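Local coordinates for protein N-isopropylammelide isopropylaminohydrolase (PDB 6NBO) that belongs to the amidohydrolase family of TIM-barrel metalloenzymes and carries zinc ions in its metal site, at residues Leu319-Ala322 / Met323-Ala326; Arg113-Ala117 / Ala118-Arg122; Asn329-Arg333 / Asp334-Glu338. All coordinates share one frame; numbering follows the deposited sequence.

Contact 1: Leu319-Ala322 / Met323-Ala326; sequences LERA and MLIA
Leu-324 lays its CD1 methyl over one face of the Arg-321 guanidinium, above the middle of the flat group, with CD1 3.6 Å from Arg-321 CZ. One turn of helix separates the two residues. Arg-321 starts with CG anti to its backbone nitrogen (chi1 -175°), and bends at chi2 and chi3 then fold the chain so that it lies across the leucine. A methyl suits this place because it can rest on the apolar face of the cation while the N-H groups point outward in the plane. On its aliphatic part Arg-321 also meets Ile-325, whose CD1 is 4.2 Å from Arg-321 CG, the two side chains crossing at about a right angle. Glu-320 CG, by contrast, only brushes the Met-323 methyl, CE, at 4.4 Å; its carboxylate turns to Arg-382, with which it forms a salt bridge.

Beneath these side chains four successive i to i+4 bonds hold the turn, among them Ile-325 N to Arg-321 O at 2.9 Å. Farther out, Arg-321 NH1 gives a weak hydrogen bond to Thr-279 O and NH2 a weak one to Asn-303 OD1, while small Ala-326 lets helix 334-342 approach through Ala-340. The buried cation thus spends its N-H groups on polar partners and gives a poorly hydrated face to hydrocarbon, which probably fixes the guanidinium's rotation.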
loop_
_atom_site.group_PDB
_atom_site.type_symbol
_atom_site.label_atom_id
_atom_site.label_comp_id
_atom_site.label_asym_id
_atom_site.label_seq_id
_atom_site.Cartn_x
_atom_site.Cartn_y
_atom_site.Cartn_z
ATOM N N LEU A 319 -4.098 -7.879 7.459
ATOM C CA LEU A 319 -3.732 -9.248 7.814
ATOM C C LEU A 319 -4.364 -10.228 6.839
ATOM O O LEU A 319 -3.751 -11.238 6.473
ATOM C CB LEU A 319 -4.153 -9.575 9.252
ATOM C CG LEU A 319 -3.390 -8.872 10.378
ATOM C CD1 LEU A 319 -3.800 -9.422 11.754
ATOM C CD2 LEU A 319 -1.875 -9.009 10.150
ATOM N N GLU A 320 -5.595 -9.944 6.396
ATOM C CA GLU A 320 -6.222 -10.811 5.406
ATOM C C GLU A 320 -5.473 -10.763 4.083
ATOM O O GLU A 320 -5.351 -11.785 3.392
ATOM C CB GLU A 320 -7.685 -10.423 5.204
ATOM C CG GLU A 320 -8.407 -11.358 4.250
ATOM C CD GLU A 320 -9.901 -11.259 4.410
ATOM O OE1 GLU A 320 -10.543 -10.598 3.573
ATOM O OE2 GLU A 320 -10.423 -11.815 5.398
ATOM N N ARG A 321 -4.978 -9.587 3.693
ATOM C CA ARG A 321 -4.205 -9.522 2.454
ATOM C C ARG A 321 -2.911 -10.317 2.579
ATOM O O ARG A 321 -2.492 -11.000 1.632
ATOM C CB ARG A 321 -3.918 -8.064 2.086
ATOM C CG ARG A 321 -3.216 -7.883 0.733
ATOM C CD ARG A 321 -3.949 -8.585 -0.397
ATOM N NE ARG A 321 -5.398 -8.356 -0.392
ATOM C CZ ARG A 321 -6.209 -8.735 -1.378
ATOM N NH1 ARG A 321 -5.714 -9.331 -2.454
ATOM N NH2 ARG A 321 -7.509 -8.512 -1.295
ATOM N N ALA A 322 -2.275 -10.259 3.747
ATOM C CA ALA A 322 -1.094 -11.081 3.982
ATOM C C ALA A 322 -1.432 -12.552 3.841
ATOM O O ALA A 322 -0.683 -13.313 3.211
ATOM C CB ALA A 322 -0.524 -10.803 5.374
ATOM N N MET A 323 -2.565 -12.968 4.414
ATOM C CA MET A 323 -3.010 -14.348 4.258
ATOM C C MET A 323 -3.192 -14.707 2.789
ATOM O O MET A 323 -2.810 -15.801 2.359
ATOM C CB MET A 323 -4.325 -14.571 5.013
ATOM C CG MET A 323 -4.772 -16.034 5.030
ATOM S SD MET A 323 -6.475 -16.212 5.578
ATOM C CE MET A 323 -7.354 -15.580 4.143
ATOM N N LEU A 324 -3.782 -13.807 1.999
ATOM C CA LEU A 324 -4.034 -14.148 0.598
ATOM C C LEU A 324 -2.733 -14.210 -0.199
ATOM O O LEU A 324 -2.578 -15.056 -1.091
ATOM C CB LEU A 324 -4.996 -13.141 -0.019
ATOM C CG LEU A 324 -6.425 -13.165 0.521
ATOM C CD1 LEU A 324 -7.196 -11.980 -0.045
ATOM C CD2 LEU A 324 -7.111 -14.473 0.138
ATOM N N ILE A 325 -1.787 -13.326 0.116
ATOM C CA ILE A 325 -0.461 -13.400 -0.503
ATOM C C ILE A 325 0.198 -14.742 -0.183
ATOM O O ILE A 325 0.742 -15.422 -1.066
ATOM C CB ILE A 325 0.397 -12.205 -0.039
ATOM C CG1 ILE A 325 -0.149 -10.902 -0.644
ATOM C CG2 ILE A 325 1.868 -12.395 -0.418
ATOM C CD1 ILE A 325 0.470 -9.634 -0.069
ATOM N N ALA A 326 0.152 -15.143 1.090
ATOM C CA ALA A 326 0.725 -16.418 1.503
ATOM C C ALA A 326 0.080 -17.579 0.753
ATOM O O ALA A 326 0.772 -18.462 0.227
ATOM C CB ALA A 326 0.567 -16.582 3.020
#

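Contact 2: Arg113-Ala117 / Ala118-Arg122; sequences RAFLA and AGTTR
Phe-115 and Thr-120 lie side by side and point the same way, packing closely where helix 104-117 gives way to strand 120-128. Thr-120 CB sits 3.8 Å from CD1 of the Phe-115 ring; a chi1 of -70° puts OG1 beside the backbone nitrogen and leaves CG2 anti to it, where the methyl also meets CD1. A beta-branched residue fits here, since it suits the extended strand and packs its branched CB compactly against the ring atom. Met-318 of helix 318-328 and Glu-63 of strand 56-66 touch both side chains, so this half is buried. On the other side of the turn, Leu-116 CD1 meets the Thr-121 methyl, CG2, at 3.9 Å, while Thr-121 OG1 is hydrogen-bonded to Asp-366.

The packing is looser at Ala-114, Ala-117 and Ala-118, which are partly exposed and whose short side chains make little contact with one another, although Leu-401 touches Ala-117.

Backbone bonds close the turn. Ala-118 N bonds Ala-114 O at 3.1 Å and only weakly also Phe-115 O. Gly-119 turns the chain at a phi of 94°, where a side chain would press on the preceding carbonyl oxygen. The 6-to-1 bond from Thr-120 N to Phe-115 O (2.9 Å) and the 5-to-2 bond from Gly-119 N to Leu-116 O (2.9 Å), its donor well above the carbonyl plane, define a Schellman motif with glycine at C-prime, here turning a helix of the TIM-barrel fold into a barrel strand.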
loop_
_atom_site.group_PDB
_atom_site.type_symbol
_atom_site.label_atom_id
_atom_site.label_comp_id
_atom_site.label_asym_id
_atom_site.label_seq_id
_atom_site.Cartn_x
_atom_site.Cartn_y
_atom_site.Cartn_z
ATOM N N ARG A 113 -11.045 5.058 7.093
ATOM C CA ARG A 113 -11.360 4.866 8.504
ATOM C C ARG A 113 -11.515 3.388 8.847
ATOM O O ARG A 113 -11.135 2.965 9.946
ATOM C CB ARG A 113 -12.607 5.672 8.868
ATOM C CG ARG A 113 -12.254 7.124 9.179
ATOM C CD ARG A 113 -13.447 7.987 9.541
ATOM N NE ARG A 113 -12.994 9.242 10.130
ATOM C CZ ARG A 113 -13.695 10.363 10.129
ATOM N NH1 ARG A 113 -14.894 10.394 9.565
ATOM N NH2 ARG A 113 -13.196 11.455 10.692
ATOM N N ALA A 114 -12.053 2.583 7.924
ATOM C CA ALA A 114 -12.113 1.140 8.159
ATOM C C ALA A 114 -10.714 0.530 8.189
ATOM O O ALA A 114 -10.444 -0.387 8.984
ATOM C CB ALA A 114 -12.966 0.457 7.082
ATOM N N PHE A 115 -9.825 0.993 7.311
ATOM C CA PHE A 115 -8.424 0.589 7.397
ATOM C C PHE A 115 -7.863 0.878 8.792
ATOM O O PHE A 115 -7.288 -0.003 9.442
ATOM C CB PHE A 115 -7.609 1.318 6.327
ATOM C CG PHE A 115 -7.527 0.584 4.995
ATOM C CD1 PHE A 115 -6.763 -0.569 4.868
ATOM C CD2 PHE A 115 -8.185 1.070 3.872
ATOM C CE1 PHE A 115 -6.653 -1.232 3.648
ATOM C CE2 PHE A 115 -8.082 0.404 2.631
ATOM C CZ PHE A 115 -7.323 -0.748 2.530
ATOM N N LEU A 116 -8.049 2.107 9.271
ATOM C CA LEU A 116 -7.554 2.487 10.596
ATOM C C LEU A 116 -8.127 1.587 11.687
ATOM O O LEU A 116 -7.388 1.089 12.545
ATOM C CB LEU A 116 -7.888 3.951 10.880
ATOM C CG LEU A 116 -7.330 4.522 12.195
ATOM C CD1 LEU A 116 -5.786 4.397 12.250
ATOM C CD2 LEU A 116 -7.762 5.958 12.373
ATOM N N ALA A 117 -9.442 1.341 11.660
ATOM C CA ALA A 117 -10.053 0.510 12.695
ATOM C C ALA A 117 -9.484 -0.907 12.698
ATOM O O ALA A 117 -9.460 -1.572 13.744
ATOM C CB ALA A 117 -11.575 0.463 12.510
ATOM N N ALA A 118 -9.052 -1.394 11.539
ATOM C CA ALA A 118 -8.415 -2.699 11.407
ATOM C C ALA A 118 -6.892 -2.624 11.512
ATOM O O ALA A 118 -6.206 -3.581 11.124
ATOM C CB ALA A 118 -8.810 -3.347 10.070
ATOM N N GLY A 119 -6.342 -1.512 12.017
ATOM C CA GLY A 119 -4.920 -1.455 12.341
ATOM C C GLY A 119 -3.992 -0.912 11.264
ATOM O O GLY A 119 -2.773 -0.914 11.472
ATOM N N THR A 120 -4.513 -0.443 10.135
ATOM C CA THR A 120 -3.682 0.129 9.076
ATOM C C THR A 120 -3.549 1.631 9.292
ATOM O O THR A 120 -4.554 2.344 9.329
ATOM C CB THR A 120 -4.285 -0.161 7.702
ATOM O OG1 THR A 120 -4.150 -1.564 7.423
ATOM C CG2 THR A 120 -3.575 0.661 6.618
ATOM N N THR A 121 -2.311 2.112 9.458
ATOM C CA THR A 121 -2.072 3.524 9.750
ATOM C C THR A 121 -1.287 4.222 8.649
ATOM O O THR A 121 -0.978 5.415 8.771
ATOM C CB THR A 121 -1.326 3.668 11.082
ATOM O OG1 THR A 121 -0.080 2.966 10.996
ATOM C CG2 THR A 121 -2.159 3.077 12.221
ATOM N N ARG A 122 -0.935 3.499 7.593
ATOM C CA ARG A 122 -0.200 4.039 6.461
ATOM C C ARG A 122 -0.783 3.443 5.190
ATOM O O ARG A 122 -0.913 2.220 5.084
ATOM C CB ARG A 122 1.285 3.709 6.585
ATOM C CG ARG A 122 1.878 4.215 7.906
ATOM C CD ARG A 122 3.336 4.336 7.842
ATOM N NE ARG A 122 3.966 4.366 9.162
ATOM C CZ ARG A 122 5.009 5.133 9.442
ATOM N NH1 ARG A 122 5.477 5.950 8.510
ATOM N NH2 ARG A 122 5.580 5.095 10.639
#

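Contact 3: Asn329-Arg333 / Asp334-Glu338; sequences NDFRR and DDALE
Arg-333 NH2 donates to Asp-335 OD2 at 2.8 Å in a nearly straight bond (N-H...O 173°), and Arg-333 NE reaches Asp-335 OD1 at 3.1 Å. Both bonds use the syn sides of the oxygens, making a side-on, bidentate salt bridge with the two planes only 25° apart. Asp-335 can meet the arginine because its CG stands between the backbone nitrogen and the carbonyl carbon (chi1 54°), which swings the acid back toward residue 333. Two bonds to two atoms hold both flat groups against rotation, although both residues are exposed.

On the inner side the contact is mostly apolar. Ala-336 CB sits over one face of the Phe-331 ring, displaced toward the rim and 3.9 Å from the centroid, in a CH-pi contact; Asn-329 CB sits over the opposite face, likewise displaced. Alanine is small enough for the ring to come this close, and Phe-331 CD2 lies 3.1 Å from Ala-336 O. Leu-337 adds CD1 against Phe-331 CB at 3.9 Å. Val-289 and Leu-290 of helix 289-295 also pack on the phenylalanine.

Arg-333 occupies the N-cap position, and its carbonyl oxygen receives Leu-337 N at 3.0 Å. A water bridges Arg-332 O and Asp-334 OD1, joining the loop to the first turn. Asp-334 and Asp-335 probably suit that turn, where the helix dipole is positive. The whole is a short alpha-alpha connection between helix 318-328 and helix 334-342, begun by a Schellman motif with Asp-330 at C-prime.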
loop_
_atom_site.group_PDB
_atom_site.type_symbol
_atom_site.label_atom_id
_atom_site.label_comp_id
_atom_site.label_asym_id
_atom_site.label_seq_id
_atom_site.Cartn_x
_atom_site.Cartn_y
_atom_site.Cartn_z
ATOM N N ASN A 329 1.145 -17.748 -2.871
ATOM C CA ASN A 329 2.519 -18.205 -3.016
ATOM C C ASN A 329 2.737 -19.599 -2.441
ATOM O O ASN A 329 3.887 -20.046 -2.354
ATOM C CB ASN A 329 3.468 -17.195 -2.366
ATOM C CG ASN A 329 3.719 -15.986 -3.251
ATOM O OD1 ASN A 329 4.717 -15.931 -3.959
ATOM N ND2 ASN A 329 2.803 -15.015 -3.226
ATOM N N ASP A 330 1.658 -20.294 -2.065
ATOM C CA ASP A 330 1.712 -21.670 -1.566
ATOM C C ASP A 330 2.530 -21.767 -0.280
ATOM O O ASP A 330 3.184 -22.776 -0.017
ATOM C CB ASP A 330 2.262 -22.628 -2.634
ATOM C CG ASP A 330 1.785 -24.059 -2.440
ATOM O OD1 ASP A 330 0.864 -24.285 -1.628
ATOM O OD2 ASP A 330 2.336 -24.958 -3.104
ATOM N N PHE A 331 2.519 -20.709 0.525
ATOM C CA PHE A 331 3.222 -20.738 1.802
ATOM C C PHE A 331 2.503 -21.662 2.782
ATOM O O PHE A 331 1.273 -21.659 2.867
ATOM C CB PHE A 331 3.305 -19.330 2.399
ATOM C CG PHE A 331 4.255 -18.391 1.679
ATOM C CD1 PHE A 331 5.074 -18.838 0.654
ATOM C CD2 PHE A 331 4.331 -17.058 2.058
ATOM C CE1 PHE A 331 5.939 -17.959 0.008
ATOM C CE2 PHE A 331 5.195 -16.173 1.426
ATOM C CZ PHE A 331 6.007 -16.633 0.395
ATOM N N ARG A 332 3.275 -22.458 3.530
ATOM C CA ARG A 332 2.696 -23.282 4.585
ATOM C C ARG A 332 3.473 -23.109 5.882
ATOM O O ARG A 332 2.895 -23.175 6.971
ATOM C CB ARG A 332 2.679 -24.765 4.198
ATOM C CG ARG A 332 2.074 -25.086 2.842
ATOM C CD ARG A 332 0.581 -25.391 2.918
ATOM N NE ARG A 332 0.045 -25.750 1.605
ATOM C CZ ARG A 332 -0.464 -26.938 1.289
ATOM N NH1 ARG A 332 -0.535 -27.903 2.197
ATOM N NH2 ARG A 332 -0.916 -27.158 0.060
ATOM N N ARG A 333 4.789 -22.921 5.773
ATOM C CA ARG A 333 5.640 -22.832 6.952
ATOM C C ARG A 333 5.370 -21.538 7.712
ATOM O O ARG A 333 5.033 -20.506 7.121
ATOM C CB ARG A 333 7.124 -22.884 6.553
ATOM C CG ARG A 333 7.559 -24.137 5.783
ATOM C CD ARG A 333 8.948 -23.929 5.157
ATOM N NE ARG A 333 9.868 -23.381 6.147
ATOM C CZ ARG A 333 10.716 -24.107 6.865
ATOM N NH1 ARG A 333 10.794 -25.419 6.688
ATOM N NH2 ARG A 333 11.491 -23.513 7.764
ATOM N N ASP A 334 5.557 -21.587 9.034
ATOM C CA ASP A 334 5.400 -20.378 9.843
ATOM C C ASP A 334 6.287 -19.249 9.334
ATOM O O ASP A 334 5.854 -18.097 9.244
ATOM C CB ASP A 334 5.730 -20.662 11.314
ATOM C CG ASP A 334 4.607 -21.364 12.049
ATOM O OD1 ASP A 334 3.746 -21.982 11.383
ATOM O OD2 ASP A 334 4.596 -21.303 13.296
ATOM N N ASP A 335 7.550 -19.550 9.016
ATOM C CA ASP A 335 8.430 -18.451 8.626
ATOM C C ASP A 335 8.047 -17.891 7.257
ATOM O O ASP A 335 8.283 -16.707 6.983
ATOM C CB ASP A 335 9.903 -18.875 8.690
ATOM C CG ASP A 335 10.223 -20.127 7.882
ATOM O OD1 ASP A 335 9.550 -20.420 6.866
ATOM O OD2 ASP A 335 11.187 -20.821 8.270
ATOM N N ALA A 336 7.411 -18.703 6.405
ATOM C CA ALA A 336 6.897 -18.172 5.148
ATOM C C ALA A 336 5.698 -17.259 5.386
ATOM O O ALA A 336 5.566 -16.218 4.731
ATOM C CB ALA A 336 6.522 -19.314 4.201
ATOM N N LEU A 337 4.805 -17.635 6.309
ATOM C CA LEU A 337 3.716 -16.734 6.680
ATOM C C LEU A 337 4.257 -15.413 7.219
ATOM O O LEU A 337 3.669 -14.352 6.993
ATOM C CB LEU A 337 2.809 -17.399 7.714
ATOM C CG LEU A 337 1.592 -18.132 7.121
ATOM C CD1 LEU A 337 2.018 -19.097 6.023
ATOM C CD2 LEU A 337 0.877 -18.897 8.215
ATOM N N GLU A 338 5.378 -15.455 7.938
ATOM C CA GLU A 338 5.961 -14.209 8.423
ATOM C C GLU A 338 6.546 -13.391 7.280
ATOM O O GLU A 338 6.562 -12.157 7.353
ATOM C CB GLU A 338 7.019 -14.512 9.494
ATOM C CG GLU A 338 6.387 -15.108 10.753
ATOM C CD GLU A 338 7.405 -15.399 11.843
ATOM O OE1 GLU A 338 8.459 -14.738 11.861
ATOM O OE2 GLU A 338 7.139 -16.287 12.679
HETATM O O HOH W 1 2.012 -22.346 9.447
#

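From the N terminus, contact 2 comes first, turning helix 104-117 into strand 120-128 beside strand 56-66. Much later in the chain, contact 1 forms a turn within helix 318-328, and contact 3 follows after two more residues, where that helix has ended and helix 334-342 begins. The three are in series, each closing only a short local span, and none nests in or crosses another. Contacts 1 and 3 touch: Ala-326 O lies 2.9 Å from Phe-331 N, a probable hydrogen bond, and Ala-326 packs on Leu-337. Contact 2 stays clear of both, yet Met-318, at the start of helix 318-328, meets Phe-115 and Thr-120, linking the helix-to-strand turn of contact 2 to that helix.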